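Local coordinates for tyrosine recombinase XerH (Helicobacter pylori, PDB 5JJV), which catalyses the site-specific cutting and rejoining of recombining DNA molecules through a tyrosine nucleophile and takes part in chromosome segregation, at residues 189-194 and 293-298; 312-317 and 345-350. All blocks are in the same frame, centred on the assembly; numbering follows the deposited sequence.

Contact 1. Residues 189-194 and 293-298; sequences DKIEMS and VERIIN. With nucleotides of chain C.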
loop_
_atom_site.group_PDB
_atom_site.type_symbol
_atom_site.label_atom_id
_atom_site.label_comp_id
_atom_site.label_asym_id
_atom_site.label_seq_id
_atom_site.Cartn_x
_atom_site.Cartn_y
_atom_site.Cartn_z
ATOM N N ASP B 189 31.324 13.339 -27.770
ATOM C CA ASP B 189 32.165 12.967 -28.899
ATOM C C ASP B 189 33.153 14.077 -29.245
ATOM O O ASP B 189 34.270 13.809 -29.687
ATOM C CB ASP B 189 31.301 12.636 -30.118
ATOM C CG ASP B 189 30.312 11.520 -29.846
ATOM O OD1 ASP B 189 30.678 10.559 -29.137
ATOM O OD2 ASP B 189 29.166 11.605 -30.338
ATOM N N LYS B 190 32.736 15.322 -29.038
ATOM C CA LYS B 190 33.538 16.479 -29.427
ATOM C C LYS B 190 34.717 16.719 -28.487
ATOM O O LYS B 190 35.792 17.131 -28.926
ATOM C CB LYS B 190 32.664 17.734 -29.491
ATOM N N ILE B 191 34.512 16.469 -27.198
ATOM C CA ILE B 191 35.563 16.688 -26.210
ATOM C C ILE B 191 36.707 15.703 -26.435
ATOM O O ILE B 191 36.507 14.615 -26.978
ATOM C CB ILE B 191 35.024 16.558 -24.764
ATOM C CG1 ILE B 191 35.938 17.288 -23.775
ATOM C CG2 ILE B 191 34.837 15.096 -24.379
ATOM C CD1 ILE B 191 35.412 17.303 -22.357
ATOM N N GLU B 192 37.909 16.098 -26.032
ATOM C CA GLU B 192 39.095 15.286 -26.263
ATOM C C GLU B 192 39.328 14.267 -25.152
ATOM O O GLU B 192 39.282 14.597 -23.967
ATOM C CB GLU B 192 40.324 16.182 -26.416
ATOM C CG GLU B 192 40.437 17.260 -25.354
ATOM C CD GLU B 192 41.584 18.215 -25.615
ATOM O OE1 GLU B 192 42.598 17.784 -26.203
ATOM O OE2 GLU B 192 41.467 19.400 -25.240
ATOM N N MET B 193 39.567 13.023 -25.552
ATOM C CA MET B 193 39.938 11.967 -24.619
ATOM C C MET B 193 41.104 11.176 -25.194
ATOM O O MET B 193 41.242 11.063 -26.412
ATOM C CB MET B 193 38.758 11.034 -24.337
ATOM C CG MET B 193 37.534 11.711 -23.746
ATOM S SD MET B 193 36.226 10.523 -23.384
ATOM C CE MET B 193 34.873 11.618 -22.964
ATOM N N SER B 194 41.945 10.633 -24.320
ATOM C CA SER B 194 43.054 9.799 -24.765
ATOM C C SER B 194 42.518 8.521 -25.396
ATOM O O SER B 194 41.411 8.084 -25.083
ATOM C CB SER B 194 43.987 9.467 -23.601
ATOM O OG SER B 194 43.328 8.672 -22.632
ATOM N N VAL B 293 32.085 13.184 -16.298
ATOM C CA VAL B 293 30.822 13.799 -16.692
ATOM C C VAL B 293 30.883 15.320 -16.564
ATOM O O VAL B 293 30.512 16.045 -17.489
ATOM C CB VAL B 293 29.646 13.262 -15.851
ATOM C CG1 VAL B 293 28.410 14.127 -16.038
ATOM C CG2 VAL B 293 29.352 11.816 -16.216
ATOM N N GLU B 294 31.361 15.795 -15.418
ATOM C CA GLU B 294 31.460 17.226 -15.157
ATOM C C GLU B 294 32.403 17.900 -16.150
ATOM O O GLU B 294 32.207 19.058 -16.519
ATOM C CB GLU B 294 31.927 17.475 -13.719
ATOM C CG GLU B 294 31.774 18.913 -13.243
ATOM C CD GLU B 294 32.960 19.785 -13.606
ATOM O OE1 GLU B 294 32.814 21.025 -13.593
ATOM O OE2 GLU B 294 34.038 19.228 -13.899
ATOM N N ARG B 295 33.425 17.165 -16.578
ATOM C CA ARG B 295 34.388 17.666 -17.554
ATOM C C ARG B 295 33.701 17.993 -18.876
ATOM O O ARG B 295 34.012 18.995 -19.519
ATOM C CB ARG B 295 35.502 16.639 -17.772
ATOM C CG ARG B 295 36.540 17.023 -18.810
ATOM C CD ARG B 295 37.651 15.986 -18.862
ATOM N NE ARG B 295 38.586 16.229 -19.955
ATOM C CZ ARG B 295 38.488 15.669 -21.158
ATOM N NH1 ARG B 295 37.497 14.830 -21.422
ATOM N NH2 ARG B 295 39.385 15.947 -22.095
ATOM N N ILE B 296 32.758 17.143 -19.269
ATOM C CA ILE B 296 32.012 17.336 -20.505
ATOM C C ILE B 296 30.985 18.457 -20.355
ATOM O O ILE B 296 30.846 19.305 -21.238
ATOM C CB ILE B 296 31.303 16.040 -20.936
ATOM C CG1 ILE B 296 32.328 14.925 -21.149
ATOM C CG2 ILE B 296 30.491 16.267 -22.200
ATOM C CD1 ILE B 296 31.732 13.640 -21.668
ATOM N N ILE B 297 30.273 18.450 -19.231
ATOM C CA ILE B 297 29.298 19.491 -18.916
ATOM C C ILE B 297 29.939 20.874 -18.944
ATOM O O ILE B 297 29.407 21.808 -19.547
ATOM C CB ILE B 297 28.661 19.261 -17.531
ATOM C CG1 ILE B 297 27.851 17.964 -17.523
ATOM C CG2 ILE B 297 27.785 20.441 -17.137
ATOM C CD1 ILE B 297 27.273 17.622 -16.174
ATOM N N ASN B 298 31.087 20.993 -18.287
ATOM C CA ASN B 298 31.826 22.245 -18.235
ATOM C C ASN B 298 32.288 22.665 -19.628
ATOM O O ASN B 298 32.255 23.845 -19.977
ATOM C CB ASN B 298 33.024 22.110 -17.293
ATOM C CG ASN B 298 33.458 23.437 -16.704
ATOM O OD1 ASN B 298 33.173 24.499 -17.255
ATOM N ND2 ASN B 298 34.156 23.380 -15.575
ATOM P P DA C 2 45.829 8.063 -20.020
ATOM O OP1 DA C 2 46.365 7.008 -20.908
ATOM O OP2 DA C 2 44.905 9.082 -20.560
ATOM O "O5'" DA C 2 45.115 7.373 -18.764
ATOM C "C5'" DA C 2 45.649 6.174 -18.213
ATOM C "C4'" DA C 2 45.056 5.886 -16.843
ATOM O "O4'" DA C 2 45.488 6.905 -15.897
ATOM C "C3'" DA C 2 43.519 5.879 -16.773
ATOM O "O3'" DA C 2 43.077 4.823 -15.915
ATOM C "C2'" DA C 2 43.219 7.237 -16.149
ATOM C "C1'" DA C 2 44.364 7.310 -15.161
ATOM N N9 DA C 2 44.588 8.632 -14.585
ATOM C C8 DA C 2 44.193 9.837 -15.096
ATOM N N7 DA C 2 44.526 10.863 -14.345
ATOM C C5 DA C 2 45.168 10.286 -13.260
ATOM C C6 DA C 2 45.757 10.834 -12.103
ATOM N N6 DA C 2 45.792 12.145 -11.844
ATOM N N1 DA C 2 46.312 9.977 -11.219
ATOM C C2 DA C 2 46.276 8.666 -11.482
ATOM N N3 DA C 2 45.753 8.036 -12.531
ATOM C C4 DA C 2 45.209 8.912 -13.391
#
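Both terminal nitrogens of Arg295 face the backbone carbonyl oxygen of Glu192, which lies at the edge of the guanidinium, near its plane. The hydrogen bond from Arg295 NH2 to Glu192 O is modelled at a doubtful 2.3 Å, too short to be taken literally. The second bond, from Arg295 NH1 to the same oxygen at 3.1 Å, is weak and strongly bent. Arg295 reaches this point with CG anti to the backbone N (chi1 178°) and its chain extended from CG to NE, so that the guanidinium is carried well off its helix. Ile191 settles on one face of the group, offset toward the rim, its CD1 3.4 Å from Arg295 NH1. The Glu192 carboxylate makes no salt bridge with it: OE2 stays 5.1 Å from Arg295 NH2, close enough perhaps to steady the positive charge.

Within the catalytic domain of this phage-integrase-type recombinase, the contact joins the loop that leaves helix 178-190 to the final part of helix 286-299. Ile191, the first residue to break from helical geometry, also wedges CD1 against the Ile296 backbone, 3.9 Å from its CA, and lays CG2 beside Ile296 CG1. Farther along, Met193 is extended beyond CG and crosses Ile296 at about a right angle, CE meeting CD1 of Ile296 at 4.0 Å. Ile296 also packs on Phe184 and on Ile205, tying helix 198-211 into the same apolar layer. Asp189, in the last turn of helix 178-190, forms salt bridges with Arg202 and Lys206. At the other end the chain meets DNA, where Ser194 OG donates a 2.6 Å hydrogen bond to OP2 of DA2 of chain C.

Contact 2. Residues 312-317 and 345-350; sequences LRHSFA and YTHFDK. With nucleotides of chain C.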
loop_
_atom_site.group_PDB
_atom_site.type_symbol
_atom_site.label_atom_id
_atom_site.label_comp_id
_atom_site.label_asym_id
_atom_site.label_seq_id
_atom_site.Cartn_x
_atom_site.Cartn_y
_atom_site.Cartn_z
ATOM N N LEU B 312 21.949 13.895 -15.094
ATOM C CA LEU B 312 21.543 13.307 -16.365
ATOM C C LEU B 312 20.333 12.398 -16.171
ATOM O O LEU B 312 19.504 12.251 -17.070
ATOM C CB LEU B 312 22.701 12.526 -16.988
ATOM C CG LEU B 312 23.992 13.316 -17.207
ATOM C CD1 LEU B 312 25.078 12.433 -17.803
ATOM C CD2 LEU B 312 23.730 14.520 -18.095
ATOM N N ARG B 313 20.241 11.791 -14.991
ATOM C CA ARG B 313 19.099 10.954 -14.638
ATOM C C ARG B 313 17.840 11.812 -14.527
ATOM O O ARG B 313 16.754 11.392 -14.926
ATOM C CB ARG B 313 19.367 10.204 -13.331
ATOM C CG ARG B 313 18.203 9.375 -12.807
ATOM C CD ARG B 313 18.635 8.566 -11.591
ATOM N NE ARG B 313 17.517 7.923 -10.905
ATOM C CZ ARG B 313 17.085 6.693 -11.163
ATOM N NH1 ARG B 313 16.062 6.191 -10.483
ATOM N NH2 ARG B 313 17.673 5.962 -12.101
ATOM N N HIS B 314 17.998 13.018 -13.987
ATOM C CA HIS B 314 16.912 13.991 -13.953
ATOM C C HIS B 314 16.490 14.360 -15.367
ATOM O O HIS B 314 15.300 14.431 -15.676
ATOM C CB HIS B 314 17.330 15.249 -13.190
ATOM C CG HIS B 314 17.298 15.098 -11.702
ATOM N ND1 HIS B 314 16.298 15.639 -10.923
ATOM C CD2 HIS B 314 18.144 14.473 -10.851
ATOM C CE1 HIS B 314 16.529 15.353 -9.654
ATOM N NE2 HIS B 314 17.643 14.646 -9.583
ATOM N N SER B 315 17.483 14.594 -16.219
ATOM C CA SER B 315 17.243 14.990 -17.601
ATOM C C SER B 315 16.471 13.921 -18.366
ATOM O O SER B 315 15.616 14.236 -19.193
ATOM C CB SER B 315 18.567 15.285 -18.308
ATOM O OG SER B 315 19.313 16.263 -17.605
ATOM N N PHE B 316 16.776 12.657 -18.084
ATOM C CA PHE B 316 16.102 11.548 -18.749
ATOM C C PHE B 316 14.619 11.519 -18.402
ATOM O O PHE B 316 13.768 11.450 -19.289
ATOM C CB PHE B 316 16.749 10.212 -18.374
ATOM C CG PHE B 316 16.025 9.011 -18.921
ATOM C CD1 PHE B 316 15.099 8.325 -18.146
ATOM C CD2 PHE B 316 16.266 8.568 -20.210
ATOM C CE1 PHE B 316 14.431 7.222 -18.649
ATOM C CE2 PHE B 316 15.600 7.466 -20.718
ATOM C CZ PHE B 316 14.683 6.793 -19.937
ATOM N N ALA B 317 14.318 11.568 -17.109
ATOM C CA ALA B 317 12.942 11.499 -16.636
ATOM C C ALA B 317 12.121 12.675 -17.144
ATOM O O ALA B 317 10.962 12.515 -17.525
ATOM C CB ALA B 317 12.906 11.447 -15.121
ATOM N N TYR B 345 12.307 13.873 -10.173
ATOM C CA TYR B 345 13.162 13.872 -11.356
ATOM C C TYR B 345 12.476 14.531 -12.550
ATOM O O TYR B 345 13.128 14.895 -13.529
ATOM C CB TYR B 345 13.568 12.446 -11.733
ATOM C CG TYR B 345 14.488 11.780 -10.747
ATOM C CD1 TYR B 345 15.869 11.882 -10.878
ATOM C CD2 TYR B 345 13.981 11.046 -9.686
ATOM C CE1 TYR B 345 16.717 11.270 -9.975
ATOM C CE2 TYR B 345 14.817 10.434 -8.781
ATOM C CZ TYR B 345 16.182 10.548 -8.930
ATOM O OH TYR B 345 17.010 9.934 -8.026
ATOM N N THR B 346 11.160 14.681 -12.469
ATOM C CA THR B 346 10.388 15.211 -13.585
ATOM C C THR B 346 10.134 16.703 -13.421
ATOM O O THR B 346 9.284 17.115 -12.632
ATOM C CB THR B 346 9.052 14.479 -13.729
ATOM O OG1 THR B 346 9.265 13.067 -13.615
ATOM C CG2 THR B 346 8.442 14.786 -15.074
ATOM N N HIS B 347 10.869 17.507 -14.180
ATOM C CA HIS B 347 10.803 18.955 -14.042
ATOM C C HIS B 347 9.870 19.587 -15.067
ATOM O O HIS B 347 9.849 19.196 -16.236
ATOM C CB HIS B 347 12.202 19.556 -14.152
ATOM C CG HIS B 347 13.150 19.055 -13.109
ATOM N ND1 HIS B 347 13.324 19.687 -11.897
ATOM C CD2 HIS B 347 13.962 17.971 -13.088
ATOM C CE1 HIS B 347 14.208 19.020 -11.178
ATOM N NE2 HIS B 347 14.612 17.975 -11.877
ATOM N N PHE B 348 9.105 20.573 -14.612
ATOM C CA PHE B 348 8.074 21.207 -15.423
ATOM C C PHE B 348 8.477 22.616 -15.846
ATOM O O PHE B 348 8.749 23.469 -15.001
ATOM C CB PHE B 348 6.755 21.243 -14.644
ATOM C CG PHE B 348 5.640 21.953 -15.358
ATOM C CD1 PHE B 348 4.833 21.273 -16.257
ATOM C CD2 PHE B 348 5.384 23.295 -15.114
ATOM C CE1 PHE B 348 3.799 21.921 -16.909
ATOM C CE2 PHE B 348 4.352 23.948 -15.762
ATOM C CZ PHE B 348 3.558 23.260 -16.661
ATOM N N ASP B 349 8.512 22.855 -17.154
ATOM C CA ASP B 349 8.809 24.185 -17.675
ATOM C C ASP B 349 7.604 25.101 -17.484
ATOM O O ASP B 349 6.504 24.796 -17.945
ATOM C CB ASP B 349 9.200 24.115 -19.153
ATOM C CG ASP B 349 9.541 25.476 -19.732
ATOM O OD1 ASP B 349 9.995 26.356 -18.970
ATOM O OD2 ASP B 349 9.356 25.666 -20.953
ATOM N N LYS B 350 7.820 26.224 -16.804
ATOM C CA LYS B 350 6.739 27.134 -16.435
ATOM C C LYS B 350 5.971 27.673 -17.640
ATOM O O LYS B 350 4.805 28.044 -17.521
ATOM C CB LYS B 350 7.293 28.301 -15.614
ATOM P P DC C 13 16.890 8.614 -7.201
ATOM O OP1 DC C 13 18.226 8.122 -6.763
ATOM O OP2 DC C 13 15.956 7.694 -7.911
ATOM P P DA C 12 17.737 14.682 -5.584
ATOM O OP1 DA C 12 18.482 14.754 -6.863
ATOM O OP2 DA C 12 16.531 15.519 -5.395
ATOM O "O5'" DA C 12 17.327 13.159 -5.308
ATOM C "C5'" DA C 12 18.273 12.119 -5.533
ATOM C "C4'" DA C 12 17.730 10.770 -5.081
ATOM O "O4'" DA C 12 17.805 10.669 -3.637
ATOM C "C3'" DA C 12 16.266 10.490 -5.448
ATOM O "O3'" DA C 12 16.122 9.143 -5.889
ATOM C "C2'" DA C 12 15.543 10.709 -4.120
ATOM C "C1'" DA C 12 16.585 10.174 -3.154
ATOM N N9 DA C 12 16.420 10.612 -1.767
ATOM C C8 DA C 12 15.951 11.817 -1.323
ATOM N N7 DA C 12 15.922 11.924 -0.015
ATOM C C5 DA C 12 16.408 10.702 0.430
ATOM C C6 DA C 12 16.629 10.173 1.724
ATOM N N6 DA C 12 16.375 10.846 2.852
ATOM N N1 DA C 12 17.123 8.920 1.809
ATOM C C2 DA C 12 17.376 8.247 0.680
ATOM N N3 DA C 12 17.211 8.636 -0.581
ATOM C C4 DA C 12 16.719 9.883 -0.638
#
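Tyr345 lies across helix 309-324 in the active site of the tyrosine recombinase fold, joined to DNA as a 3'-phosphotyrosine: its OH is 1.6 Å from P of DC13 of chain C, and that phosphorus also carries O3' of DA12 of chain C. Its CB meets Ala317 CB at 3.6 Å, while chi1 of -68° swings the ring toward His314 and Arg313. The ring lies obliquely to His314, planes at 42°, with CD1 over the centre of the imidazole. Arg313, extended from CG to NE, runs by the tyrosine ring as an off-centre cation-pi partner and binds OP2 of DC13 of chain C through NH1 at 3.0 Å, with a weaker bond from NE. Its NH2 is held by Gly212 O, and Arg214 and His336, predicted active-site residues, lie close by. CB of Thr346 points away from the helix, and its OG1 is bonded to Ser342 O. His347 N donates to Thr318 OG1, whose proton can serve His314 O or Tyr345 O, one at a time. His347 meets His314 rim to rim, its NE2 hydrogen-bonded to His314 ND1 at 3.0 Å. The other imidazole nitrogen, His314 NE2, donates to OP1 of DA12 of chain C at 2.8 Å.

Both contacts belong to the catalytic domain, and their centres are about 22 Å apart. Helices 286-299 and 309-324, consecutive in the chain, supply one side of each and touch where Val293 CG1 meets Leu312 CD1 at 4.1 Å. Contact 1 is partly buried and peripheral, combining an apolar layer with an arginine that faces a backbone carbonyl; DNA meets it at its outer end, through a serine. Contact 2 is buried, and there DNA is part of the chemistry: the tyrosine is covalently joined to phosphorus while an arginine and a histidine bind phosphate oxygens. The arginine of 293-298 meets its carbonyl away from the annotated sites, whereas that of 312-317 binds the phosphate joined to the tyrosine.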